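Local coordinates for protein hemolysin BL lytic component L1 (Bacillus cereus, PDB 7NMQ) that acts as a lytic component of the Bacillus cereus hemolysin BL enterotoxin, an alpha-helical toxin of the ClyA-like family that probably takes part in forming membrane pores, at residues G232-L237 and K254-Y259; H20-D25 and L208-I213; G201-A206 and H351-F356; H56-L61 and S146-N151. All blocks are in the same frame, centred on the assembly; numbering follows the deposited sequence. Where two conformers were deposited one is given.

Interaction 1: residues G232-L237 and K254-Y259; sequences GGLSAL and KHMDSY
The chain folds into a type II' beta turn from G232 to S235 and brings the CA of G233 within 5.6 Å of the CA of M256 on helix 247-272. G233 occupies the second position of the turn with positive phi, a conformation that suits glycine, and its bare CA meets M256 CG at 3.5 Å. CG of M256 stands anti to the backbone N (chi1 -176°), which sends the chain across to the turn before it bends at chi2 and chi3. L234 crosses this methionine at about a right angle: its CG lies 3.9 Å from M256 CB, while CD2 meets the terminal methyl CE at 3.7 Å, though a second M256 conformer leaves this doubtful. On the turn itself, G232 O accepts from both N and OG of S235; the hydroxyl bond is 2.7 Å from S235 OG to G232 O and lies in the carbonyl plane, on a lone pair. A water adds a polar link beside the apolar contact, accepting from L234 N at 2.9 Å and donating to D257 OD1 at 2.9 Å. The turn falls in a predicted transmembrane stretch that is here folded against the protein. L234 and M256 both also touch I213 of helix 203-216, and M256 packs on V230 of strand 225-230, so the contact fills the angle between that helix, the strand and helix 247-272.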
loop_
_atom_site.group_PDB
_atom_site.type_symbol
_atom_site.label_atom_id
_atom_site.label_comp_id
_atom_site.label_asym_id
_atom_site.label_seq_id
_atom_site.Cartn_x
_atom_site.Cartn_y
_atom_site.Cartn_z
ATOM N N GLY A 232 0.790 14.683 15.829
ATOM C CA GLY A 232 2.176 14.709 16.331
ATOM C C GLY A 232 3.198 14.379 15.258
ATOM O O GLY A 232 4.389 14.217 15.589
ATOM N N GLY A 233 2.779 14.259 14.008
ATOM C CA GLY A 233 3.695 13.903 12.912
ATOM C C GLY A 233 4.497 12.633 13.220
ATOM O O GLY A 233 3.914 11.613 13.600
ATOM N N LEU A 234 5.825 12.695 13.060
ATOM C CA LEU A 234 6.692 11.522 13.283
ATOM C C LEU A 234 7.244 11.524 14.708
ATOM O O LEU A 234 8.166 10.733 14.980
ATOM C CB LEU A 234 7.836 11.551 12.263
ATOM C CG LEU A 234 7.394 11.504 10.802
ATOM C CD1 LEU A 234 8.550 11.336 9.855
ATOM C CD2 LEU A 234 6.390 10.402 10.546
ATOM N N SER A 235 6.710 12.321 15.634
ATOM C CA SER A 235 7.225 12.449 17.035
ATOM C C SER A 235 7.520 11.111 17.713
ATOM O O SER A 235 8.539 11.007 18.455
ATOM C CB SER A 235 6.219 13.177 17.930
ATOM O OG SER A 235 6.168 14.508 17.556
ATOM N N ALA A 236 6.652 10.121 17.561
ATOM C CA ALA A 236 6.723 8.865 18.334
ATOM C C ALA A 236 7.963 8.070 17.971
ATOM O O ALA A 236 8.219 7.072 18.653
ATOM C CB ALA A 236 5.478 8.026 18.150
ATOM N N LEU A 237 8.641 8.439 16.890
ATOM C CA LEU A 237 9.825 7.697 16.412
ATOM C C LEU A 237 11.129 8.253 16.998
ATOM O O LEU A 237 12.182 7.808 16.590
ATOM C CB LEU A 237 9.850 7.741 14.887
ATOM C CG LEU A 237 8.652 7.061 14.235
ATOM C CD1 LEU A 237 8.504 7.510 12.792
ATOM C CD2 LEU A 237 8.764 5.555 14.355
ATOM N N LYS A 254 9.947 17.162 8.655
ATOM C CA LYS A 254 9.488 18.423 8.021
ATOM C C LYS A 254 8.446 18.103 6.948
ATOM O O LYS A 254 7.434 18.830 6.828
ATOM C CB LYS A 254 10.666 19.188 7.429
ATOM C CG LYS A 254 11.331 20.133 8.414
ATOM C CD LYS A 254 12.364 21.057 7.824
ATOM C CE LYS A 254 13.246 21.608 8.929
ATOM N NZ LYS A 254 12.602 21.448 10.258
ATOM N N HIS A 255 8.629 17.047 6.172
ATOM C CA HIS A 255 7.643 16.685 5.151
ATOM C C HIS A 255 6.335 16.300 5.835
ATOM O O HIS A 255 5.257 16.645 5.321
ATOM C CB HIS A 255 8.136 15.520 4.287
ATOM C CG HIS A 255 9.129 15.923 3.245
ATOM N ND1 HIS A 255 8.847 16.913 2.295
ATOM C CD2 HIS A 255 10.377 15.450 2.969
ATOM C CE1 HIS A 255 9.903 17.007 1.455
ATOM N NE2 HIS A 255 10.869 16.127 1.883
ATOM N N MET A 256 6.400 15.546 6.926
ATOM C CA MET A 256 5.158 15.150 7.627
ATOM C C MET A 256 4.465 16.400 8.167
ATOM O O MET A 256 3.236 16.538 7.989
ATOM C CB MET A 256 5.459 14.194 8.775
ATOM C CG MET A 256 4.199 13.705 9.427
ATOM S SD MET A 256 3.091 12.982 8.198
ATOM C CE MET A 256 3.582 11.267 8.339
ATOM N N ASP A 257 5.236 17.334 8.697
ATOM C CA ASP A 257 4.641 18.604 9.206
ATOM C C ASP A 257 4.023 19.386 8.040
ATOM O O ASP A 257 2.920 19.925 8.205
ATOM C CB ASP A 257 5.670 19.468 9.910
ATOM C CG ASP A 257 6.214 18.885 11.196
ATOM O OD1 ASP A 257 5.582 17.952 11.763
ATOM O OD2 ASP A 257 7.320 19.343 11.584
ATOM N N SER A 258 4.626 19.350 6.861
ATOM C CA SER A 258 4.096 20.066 5.695
ATOM C C SER A 258 2.806 19.398 5.229
ATOM O O SER A 258 1.876 20.112 4.794
ATOM C CB SER A 258 5.049 20.149 4.560
ATOM O OG SER A 258 6.239 20.828 4.902
ATOM N N TYR A 259 2.760 18.072 5.240
ATOM C CA TYR A 259 1.534 17.304 4.967
ATOM C C TYR A 259 0.409 17.790 5.875
ATOM O O TYR A 259 -0.717 18.082 5.405
ATOM C CB TYR A 259 1.828 15.818 5.167
ATOM C CG TYR A 259 0.632 14.955 4.958
ATOM C CD1 TYR A 259 -0.256 14.709 5.983
ATOM C CD2 TYR A 259 0.404 14.369 3.733
ATOM C CE1 TYR A 259 -1.348 13.885 5.793
ATOM C CE2 TYR A 259 -0.708 13.577 3.518
ATOM C CZ TYR A 259 -1.584 13.314 4.552
ATOM O OH TYR A 259 -2.692 12.527 4.351
HETATM O O HOH W 1 6.765 15.294 12.044
#

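Interaction 2: residues H20-D25 and L208-I213; sequences HILVMD and LVIAAI
Three residues beyond L22, which packs against I210 and I213, D25 OD1 is gripped by two groups from helix 45-103: a salt bridge from K74 NZ and a hydrogen bond from W69 NE1. Two donors on a single buried oxygen would be expected to stabilise its charge and restrain the carboxylate's rotation. The contact with helix 203-216, by contrast, rests on apolar side chains and is carried from the N-terminal helix by L22 alone. With CG anti to the backbone N (chi1 175°), the leucine directs both methyls at helix 203-216. CD2 comes 4.1 Å from CG2 of I213, the branch methyl rather than the longer arm, and these two side chains cross at about a right angle. The same CD2 approaches I210 CG1 at 4.3 Å, while its twin CD1 lies 4.3 Å from the backbone O of I210. The leucine thus sits against two isoleucines less than a turn apart, at ordinary van der Waals spacing. All three are buried. The segment 208-213 belongs to a predicted transmembrane stretch, and its isoleucines are here shielded by protein. V23, next to L22, lies on F191 and L195 of helix 173-200, M24 faces L293 and V297 of helix 275-325, and I210 meets I361 of the C-terminal tail: helix 10-33 is hemmed in by the long helices, with helix 203-216 and the C-terminal tail also packed against it.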
loop_
_atom_site.group_PDB
_atom_site.type_symbol
_atom_site.label_atom_id
_atom_site.label_comp_id
_atom_site.label_asym_id
_atom_site.label_seq_id
_atom_site.Cartn_x
_atom_site.Cartn_y
_atom_site.Cartn_z
ATOM N N HIS A 20 2.295 0.685 0.481
ATOM C CA HIS A 20 1.094 0.827 -0.361
ATOM C C HIS A 20 -0.152 0.533 0.470
ATOM O O HIS A 20 -1.177 1.164 0.220
ATOM C CB HIS A 20 1.136 -0.066 -1.594
ATOM C CG HIS A 20 2.357 0.104 -2.427
ATOM N ND1 HIS A 20 2.889 1.345 -2.699
ATOM C CD2 HIS A 20 3.129 -0.816 -3.062
ATOM C CE1 HIS A 20 3.974 1.178 -3.461
ATOM N NE2 HIS A 20 4.114 -0.132 -3.707
ATOM N N ILE A 21 -0.084 -0.450 1.364
ATOM C CA ILE A 21 -1.233 -0.775 2.239
ATOM C C ILE A 21 -1.558 0.453 3.086
ATOM O O ILE A 21 -2.730 0.771 3.213
ATOM C CB ILE A 21 -0.947 -2.014 3.121
ATOM C CG1 ILE A 21 -0.926 -3.269 2.255
ATOM C CG2 ILE A 21 -1.938 -2.171 4.239
ATOM C CD1 ILE A 21 -0.377 -4.471 2.978
ATOM N N LEU A 22 -0.578 1.085 3.683
ATOM C CA LEU A 22 -0.825 2.304 4.495
ATOM C C LEU A 22 -1.531 3.370 3.656
ATOM O O LEU A 22 -2.558 3.945 4.133
ATOM C CB LEU A 22 0.491 2.837 5.061
ATOM C CG LEU A 22 0.346 4.161 5.826
ATOM C CD1 LEU A 22 -0.471 3.947 7.088
ATOM C CD2 LEU A 22 1.716 4.714 6.157
ATOM N N VAL A 23 -1.034 3.617 2.455
ATOM C CA VAL A 23 -1.595 4.690 1.598
ATOM C C VAL A 23 -3.031 4.314 1.215
ATOM O O VAL A 23 -3.926 5.176 1.294
ATOM C CB VAL A 23 -0.713 4.940 0.382
ATOM C CG1 VAL A 23 -1.425 5.770 -0.651
ATOM C CG2 VAL A 23 0.643 5.496 0.825
ATOM N N MET A 24 -3.286 3.071 0.825
ATOM C CA MET A 24 -4.656 2.640 0.476
ATOM C C MET A 24 -5.555 2.758 1.687
ATOM O O MET A 24 -6.724 3.199 1.519
ATOM C CB MET A 24 -4.713 1.193 0.023
ATOM C CG MET A 24 -4.109 0.992 -1.296
ATOM S SD MET A 24 -4.956 1.769 -2.658
ATOM C CE MET A 24 -6.566 0.995 -2.621
ATOM N N ASP A 25 -5.078 2.365 2.867
ATOM C CA ASP A 25 -5.934 2.469 4.075
ATOM C C ASP A 25 -6.354 3.931 4.284
ATOM O O ASP A 25 -7.512 4.177 4.584
ATOM C CB ASP A 25 -5.223 1.951 5.318
ATOM C CG ASP A 25 -5.223 0.438 5.499
ATOM O OD1 ASP A 25 -5.954 -0.272 4.778
ATOM O OD2 ASP A 25 -4.471 -0.012 6.393
ATOM N N LEU A 208 8.186 0.361 11.605
ATOM C CA LEU A 208 8.032 1.280 12.760
ATOM C C LEU A 208 7.344 2.571 12.303
ATOM O O LEU A 208 6.465 3.090 13.036
ATOM C CB LEU A 208 9.386 1.601 13.365
ATOM C CG LEU A 208 10.034 0.450 14.131
ATOM C CD1 LEU A 208 11.496 0.737 14.444
ATOM C CD2 LEU A 208 9.279 0.161 15.400
ATOM N N VAL A 209 7.699 3.059 11.117
ATOM C CA VAL A 209 7.116 4.327 10.593
ATOM C C VAL A 209 5.652 4.073 10.254
ATOM O O VAL A 209 4.775 4.885 10.652
ATOM C CB VAL A 209 7.892 4.887 9.407
ATOM C CG1 VAL A 209 7.152 6.070 8.812
ATOM C CG2 VAL A 209 9.338 5.202 9.788
ATOM N N ILE A 210 5.361 2.983 9.560
ATOM C CA ILE A 210 3.953 2.644 9.233
ATOM C C ILE A 210 3.116 2.578 10.510
ATOM O O ILE A 210 1.983 3.088 10.507
ATOM C CB ILE A 210 3.888 1.337 8.443
ATOM C CG1 ILE A 210 4.501 1.523 7.057
ATOM C CG2 ILE A 210 2.444 0.827 8.413
ATOM C CD1 ILE A 210 4.797 0.217 6.333
ATOM N N ALA A 211 3.596 1.928 11.553
ATOM C CA ALA A 211 2.800 1.776 12.796
ATOM C C ALA A 211 2.596 3.155 13.416
ATOM O O ALA A 211 1.471 3.443 13.875
ATOM C CB ALA A 211 3.460 0.852 13.773
ATOM N N ALA A 212 3.629 3.971 13.453
ATOM C CA ALA A 212 3.532 5.321 14.086
ATOM C C ALA A 212 2.535 6.182 13.332
ATOM O O ALA A 212 1.703 6.839 13.958
ATOM C CB ALA A 212 4.893 5.972 14.096
ATOM N N ILE A 213 2.606 6.172 12.022
ATOM C CA ILE A 213 1.660 6.998 11.226
ATOM C C ILE A 213 0.270 6.421 11.369
ATOM O O ILE A 213 -0.665 7.205 11.652
ATOM C CB ILE A 213 2.094 7.037 9.755
ATOM C CG1 ILE A 213 3.419 7.784 9.618
ATOM C CG2 ILE A 213 0.955 7.658 8.919
ATOM C CD1 ILE A 213 4.003 7.770 8.227
#

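Interaction 3: residues G201-A206 and H351-F356; sequences GGLGAA and HKDAEF
Two flat groups of helix 330-357, the D353 carboxylate and the F356 ring, are directed at helix 203-216, and D353 makes the contact. Its OD2 lies beside the backbone of G204, 3.5 Å from CA. The other oxygen, OD1, accepts a long 3.2 Å bond from a water that also donates to G204 O at 2.8 Å, so that the acid and the carbonyl, both acceptors, are joined through the water's two protons. L203 packs against the aliphatic part of the aspartate: CD2 is 3.4 Å from D353 CB and CG is 3.5 Å from the same atom, a close fit. The two side chains slide past each other in opposite directions. With CG of D353 anti to the carbonyl carbon (chi1 -74°), the carboxylate turns toward G204 while CB remains against the leucine. G202 occupies the N-cap position of helix 203-216, which places the contact on its first turn. L203 continues into K11, L14 and A15 of helix 10-33, and the F356 ring lies on I207, I210 and A211, wedging helix 203-216 between the N-terminal helix and helix 330-357.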
loop_
_atom_site.group_PDB
_atom_site.type_symbol
_atom_site.label_atom_id
_atom_site.label_comp_id
_atom_site.label_asym_id
_atom_site.label_seq_id
_atom_site.Cartn_x
_atom_site.Cartn_y
_atom_site.Cartn_z
ATOM N N GLY A 201 15.301 3.117 5.011
ATOM C CA GLY A 201 15.874 2.651 6.279
ATOM C C GLY A 201 15.811 1.140 6.407
ATOM O O GLY A 201 16.337 0.612 7.390
ATOM N N GLY A 202 15.196 0.464 5.436
ATOM C CA GLY A 202 15.018 -0.993 5.475
ATOM C C GLY A 202 13.660 -1.376 6.040
ATOM O O GLY A 202 12.992 -0.524 6.658
ATOM N N LEU A 203 13.287 -2.640 5.896
ATOM C CA LEU A 203 11.938 -3.127 6.240
ATOM C C LEU A 203 11.670 -2.850 7.737
ATOM O O LEU A 203 10.531 -2.470 8.095
ATOM C CB LEU A 203 11.832 -4.598 5.841
ATOM C CG LEU A 203 10.571 -5.312 6.305
ATOM C CD1 LEU A 203 9.315 -4.680 5.735
ATOM C CD2 LEU A 203 10.647 -6.781 5.915
ATOM N N GLY A 204 12.649 -3.097 8.608
ATOM C CA GLY A 204 12.453 -2.868 10.053
ATOM C C GLY A 204 11.994 -1.437 10.330
ATOM O O GLY A 204 10.973 -1.205 11.065
ATOM N N ALA A 205 12.733 -0.475 9.800
ATOM C CA ALA A 205 12.421 0.965 9.972
ATOM C C ALA A 205 11.057 1.255 9.354
ATOM O O ALA A 205 10.264 1.945 9.994
ATOM C CB ALA A 205 13.486 1.841 9.370
ATOM N N ALA A 206 10.804 0.740 8.150
ATOM C CA ALA A 206 9.557 0.961 7.419
ATOM C C ALA A 206 8.383 0.568 8.325
ATOM O O ALA A 206 7.414 1.357 8.392
ATOM C CB ALA A 206 9.528 0.243 6.104
ATOM N N HIS A 351 10.872 -12.692 9.515
ATOM C CA HIS A 351 9.629 -13.236 10.132
ATOM C C HIS A 351 8.765 -12.159 10.786
ATOM O O HIS A 351 7.591 -12.051 10.433
ATOM C CB HIS A 351 9.990 -14.260 11.201
ATOM C CG HIS A 351 8.835 -15.054 11.715
ATOM N ND1 HIS A 351 7.875 -14.564 12.564
ATOM C CD2 HIS A 351 8.586 -16.377 11.589
ATOM C CE1 HIS A 351 7.044 -15.535 12.898
ATOM N NE2 HIS A 351 7.453 -16.658 12.300
ATOM N N LYS A 352 9.319 -11.406 11.724
ATOM C CA LYS A 352 8.501 -10.440 12.521
ATOM C C LYS A 352 7.929 -9.344 11.613
ATOM O O LYS A 352 6.754 -8.977 11.771
ATOM C CB LYS A 352 9.358 -9.870 13.641
ATOM C CG LYS A 352 9.562 -10.854 14.779
ATOM C CD LYS A 352 10.163 -10.207 15.982
ATOM C CE LYS A 352 10.586 -11.189 17.048
ATOM N NZ LYS A 352 10.904 -10.487 18.315
ATOM N N ASP A 353 8.699 -8.902 10.620
ATOM C CA ASP A 353 8.243 -7.813 9.720
ATOM C C ASP A 353 7.150 -8.329 8.771
ATOM O O ASP A 353 6.170 -7.601 8.485
ATOM C CB ASP A 353 9.462 -7.191 9.057
ATOM C CG ASP A 353 10.233 -6.323 10.054
ATOM O OD1 ASP A 353 9.599 -5.795 11.034
ATOM O OD2 ASP A 353 11.439 -6.199 9.894
ATOM N N ALA A 354 7.309 -9.538 8.227
ATOM C CA ALA A 354 6.253 -10.165 7.413
ATOM C C ALA A 354 4.993 -10.317 8.263
ATOM O O ALA A 354 3.883 -10.100 7.755
ATOM C CB ALA A 354 6.708 -11.488 6.850
ATOM N N GLU A 355 5.154 -10.704 9.522
ATOM C CA GLU A 355 4.020 -10.916 10.432
ATOM C C GLU A 355 3.278 -9.566 10.548
ATOM O O GLU A 355 2.026 -9.528 10.478
ATOM C CB GLU A 355 4.563 -11.376 11.775
ATOM C CG GLU A 355 3.510 -11.475 12.824
ATOM C CD GLU A 355 2.626 -12.694 12.768
ATOM O OE1 GLU A 355 3.099 -13.731 12.285
ATOM O OE2 GLU A 355 1.478 -12.610 13.289
ATOM N N PHE A 356 4.012 -8.467 10.706
ATOM C CA PHE A 356 3.411 -7.114 10.818
ATOM C C PHE A 356 2.566 -6.808 9.590
ATOM O O PHE A 356 1.394 -6.360 9.740
ATOM C CB PHE A 356 4.460 -6.038 11.046
ATOM C CG PHE A 356 3.840 -4.669 11.134
ATOM C CD1 PHE A 356 3.514 -3.958 9.988
ATOM C CD2 PHE A 356 3.516 -4.112 12.364
ATOM C CE1 PHE A 356 2.966 -2.677 10.069
ATOM C CE2 PHE A 356 2.955 -2.847 12.445
ATOM C CZ PHE A 356 2.676 -2.126 11.294
HETATM O O HOH W 2 10.208 -3.238 12.771
#

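Interaction 4: residues H56-L61 and S146-N151; sequences HLNQEL and STDFKN
This contact belongs to the long antiparallel helical hairpin of the ClyA-like bundle, in which helix 45-103 runs one way and helix 107-154 returns beside it. The short segments lie 9.6 Å apart between axes, with their directions at 151°, and N58 and F149 face each other at the closest point of the backbones. N58 is the chief link. Its CG stands anti to the carbonyl carbon (chi1 -62°), and the amide reaches the backbone of the partner helix, where ND2 rests 3.4 Å from F149 CA. That nitrogen has its polar partner a turn further on: it is hydrogen-bonded to N152 OD1, so the amide nitrogen is satisfied by the very helix it packs on. The amide's other atom, OD1, meets D148 CB at 3.7 Å. Nearer the backbone of its own helix, CB of N58 approaches the edge of the F149 ring, in its plane, 3.7 Å from CD1. Q59 joins from the next position, its aliphatic stem crossing the phenylalanine side chain with amide and ring planes 43° apart, while its OE1 is held by V37 N in the loop before helix 45-103. The ring extends onward to L283, A286 and L290 of helix 275-325, so it fills the seam among three helices. A bound PEG, probably from the crystallisation liquor, lies about 5 Å from the F149 side chain, and its O4 is hydrogen-bonded to S146 OG. One atom further round the ring from CD1, F149 CE1 touches Q59 CG at 4.0 Å.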
loop_
_atom_site.group_PDB
_atom_site.type_symbol
_atom_site.label_atom_id
_atom_site.label_comp_id
_atom_site.label_asym_id
_atom_site.label_seq_id
_atom_site.Cartn_x
_atom_site.Cartn_y
_atom_site.Cartn_z
ATOM N N HIS A 56 -23.800 11.738 -6.752
ATOM C CA HIS A 56 -24.143 11.004 -5.525
ATOM C C HIS A 56 -24.043 9.505 -5.750
ATOM O O HIS A 56 -23.539 8.802 -4.855
ATOM C CB HIS A 56 -25.551 11.352 -5.077
ATOM C CG HIS A 56 -25.615 12.717 -4.486
ATOM N ND1 HIS A 56 -26.803 13.389 -4.388
ATOM C CD2 HIS A 56 -24.663 13.504 -3.927
ATOM C CE1 HIS A 56 -26.565 14.572 -3.810
ATOM N NE2 HIS A 56 -25.266 14.677 -3.513
ATOM N N LEU A 57 -24.454 8.994 -6.909
ATOM C CA LEU A 57 -24.282 7.557 -7.209
ATOM C C LEU A 57 -22.778 7.240 -7.272
ATOM O O LEU A 57 -22.371 6.176 -6.779
ATOM C CB LEU A 57 -24.933 7.213 -8.549
ATOM C CG LEU A 57 -26.440 7.367 -8.570
ATOM C CD1 LEU A 57 -26.992 7.014 -9.953
ATOM C CD2 LEU A 57 -27.119 6.574 -7.506
ATOM N N ASN A 58 -21.985 8.103 -7.855
ATOM C CA ASN A 58 -20.525 7.877 -7.929
ATOM C C ASN A 58 -19.950 7.849 -6.523
ATOM O O ASN A 58 -19.047 7.024 -6.242
ATOM C CB ASN A 58 -19.797 8.956 -8.689
ATOM C CG ASN A 58 -20.199 9.074 -10.146
ATOM O OD1 ASN A 58 -20.683 8.136 -10.815
ATOM N ND2 ASN A 58 -19.931 10.229 -10.662
ATOM N N GLN A 59 -20.425 8.691 -5.615
ATOM C CA GLN A 59 -19.849 8.778 -4.255
ATOM C C GLN A 59 -20.235 7.508 -3.511
ATOM O O GLN A 59 -19.418 6.980 -2.744
ATOM C CB GLN A 59 -20.304 10.042 -3.508
ATOM C CG GLN A 59 -19.768 11.303 -4.132
ATOM C CD GLN A 59 -20.116 12.549 -3.361
ATOM O OE1 GLN A 59 -21.233 13.055 -3.425
ATOM N NE2 GLN A 59 -19.176 13.004 -2.589
ATOM N N GLU A 60 -21.459 7.023 -3.675
ATOM C CA GLU A 60 -21.865 5.759 -3.010
ATOM C C GLU A 60 -20.974 4.622 -3.526
ATOM O O GLU A 60 -20.546 3.780 -2.722
ATOM C CB GLU A 60 -23.352 5.503 -3.256
ATOM C CG GLU A 60 -24.240 6.487 -2.505
ATOM C CD GLU A 60 -25.522 6.872 -3.198
ATOM O OE1 GLU A 60 -26.049 6.090 -4.021
ATOM O OE2 GLU A 60 -25.961 7.977 -2.903
ATOM N N LEU A 61 -20.661 4.587 -4.817
ATOM C CA LEU A 61 -19.788 3.502 -5.312
ATOM C C LEU A 61 -18.350 3.712 -4.819
ATOM O O LEU A 61 -17.676 2.720 -4.534
ATOM C CB LEU A 61 -19.839 3.471 -6.832
ATOM C CG LEU A 61 -19.111 2.293 -7.466
ATOM C CD1 LEU A 61 -19.663 0.967 -6.978
ATOM C CD2 LEU A 61 -19.271 2.408 -8.964
ATOM N N SER A 146 -13.414 6.482 -10.905
ATOM C CA SER A 146 -12.620 7.721 -11.027
ATOM C C SER A 146 -13.056 8.474 -12.280
ATOM O O SER A 146 -13.254 9.686 -12.216
ATOM C CB SER A 146 -11.125 7.461 -11.010
ATOM O OG SER A 146 -10.425 8.668 -11.149
ATOM N N THR A 147 -13.099 7.823 -13.435
ATOM C CA THR A 147 -13.364 8.535 -14.691
ATOM C C THR A 147 -14.831 9.014 -14.708
ATOM O O THR A 147 -15.085 10.096 -15.201
ATOM C CB THR A 147 -13.029 7.727 -15.927
ATOM O OG1 THR A 147 -13.706 6.488 -15.879
ATOM C CG2 THR A 147 -11.555 7.410 -15.953
ATOM N N ASP A 148 -15.760 8.208 -14.211
ATOM C CA ASP A 148 -17.194 8.595 -14.127
ATOM C C ASP A 148 -17.314 9.867 -13.285
ATOM O O ASP A 148 -17.972 10.849 -13.704
ATOM C CB ASP A 148 -18.017 7.552 -13.385
ATOM C CG ASP A 148 -18.315 6.282 -14.151
ATOM O OD1 ASP A 148 -18.230 6.324 -15.385
ATOM O OD2 ASP A 148 -18.741 5.307 -13.500
ATOM N N PHE A 149 -16.672 9.863 -12.132
ATOM C CA PHE A 149 -16.702 10.998 -11.200
ATOM C C PHE A 149 -16.049 12.212 -11.835
ATOM O O PHE A 149 -16.659 13.315 -11.857
ATOM C CB PHE A 149 -16.060 10.586 -9.891
ATOM C CG PHE A 149 -16.173 11.616 -8.806
ATOM C CD1 PHE A 149 -17.325 11.706 -8.067
ATOM C CD2 PHE A 149 -15.160 12.515 -8.573
ATOM C CE1 PHE A 149 -17.430 12.641 -7.045
ATOM C CE2 PHE A 149 -15.272 13.452 -7.576
ATOM C CZ PHE A 149 -16.387 13.475 -6.785
ATOM N N LYS A 150 -14.850 12.065 -12.407
ATOM C CA LYS A 150 -14.149 13.187 -13.040
ATOM C C LYS A 150 -15.055 13.770 -14.113
ATOM O O LYS A 150 -15.138 14.991 -14.225
ATOM C CB LYS A 150 -12.836 12.715 -13.673
ATOM C CG LYS A 150 -12.096 13.766 -14.476
ATOM C CD LYS A 150 -10.663 13.333 -14.850
ATOM C CE LYS A 150 -10.096 14.156 -15.979
ATOM N NZ LYS A 150 -9.905 15.565 -15.545
ATOM N N ASN A 151 -15.685 12.952 -14.942
ATOM C CA ASN A 151 -16.547 13.472 -16.035
ATOM C C ASN A 151 -17.752 14.223 -15.445
ATOM O O ASN A 151 -18.102 15.284 -15.983
ATOM C CB ASN A 151 -16.935 12.342 -16.973
ATOM C CG ASN A 151 -17.748 12.866 -18.128
ATOM O OD1 ASN A 151 -17.270 13.697 -18.865
ATOM N ND2 ASN A 151 -19.006 12.476 -18.182
#

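From the N terminus, segment 20-25 comes first, but its contact closes only at 208-213. Within that span, interaction 4 opens at 56-61 and closes at 146-151, pinning the two arms of the first long hairpin. Interaction 3 opens at 201-206, just before interaction 2 closes, so the two cross; they share helix 203-216 and meet where I210 CG2 packs on F356 CE1. Interaction 1 opens and closes before 351-356 completes interaction 3, and therefore lies inside its loop; M256 touches I213 of interaction 2. Interactions 1 to 3 seat the predicted membrane-spanning region on the bundle, while interaction 4 touches none of them, its nearest atoms about 11 Å from interaction 2 and 25 Å from interaction 3.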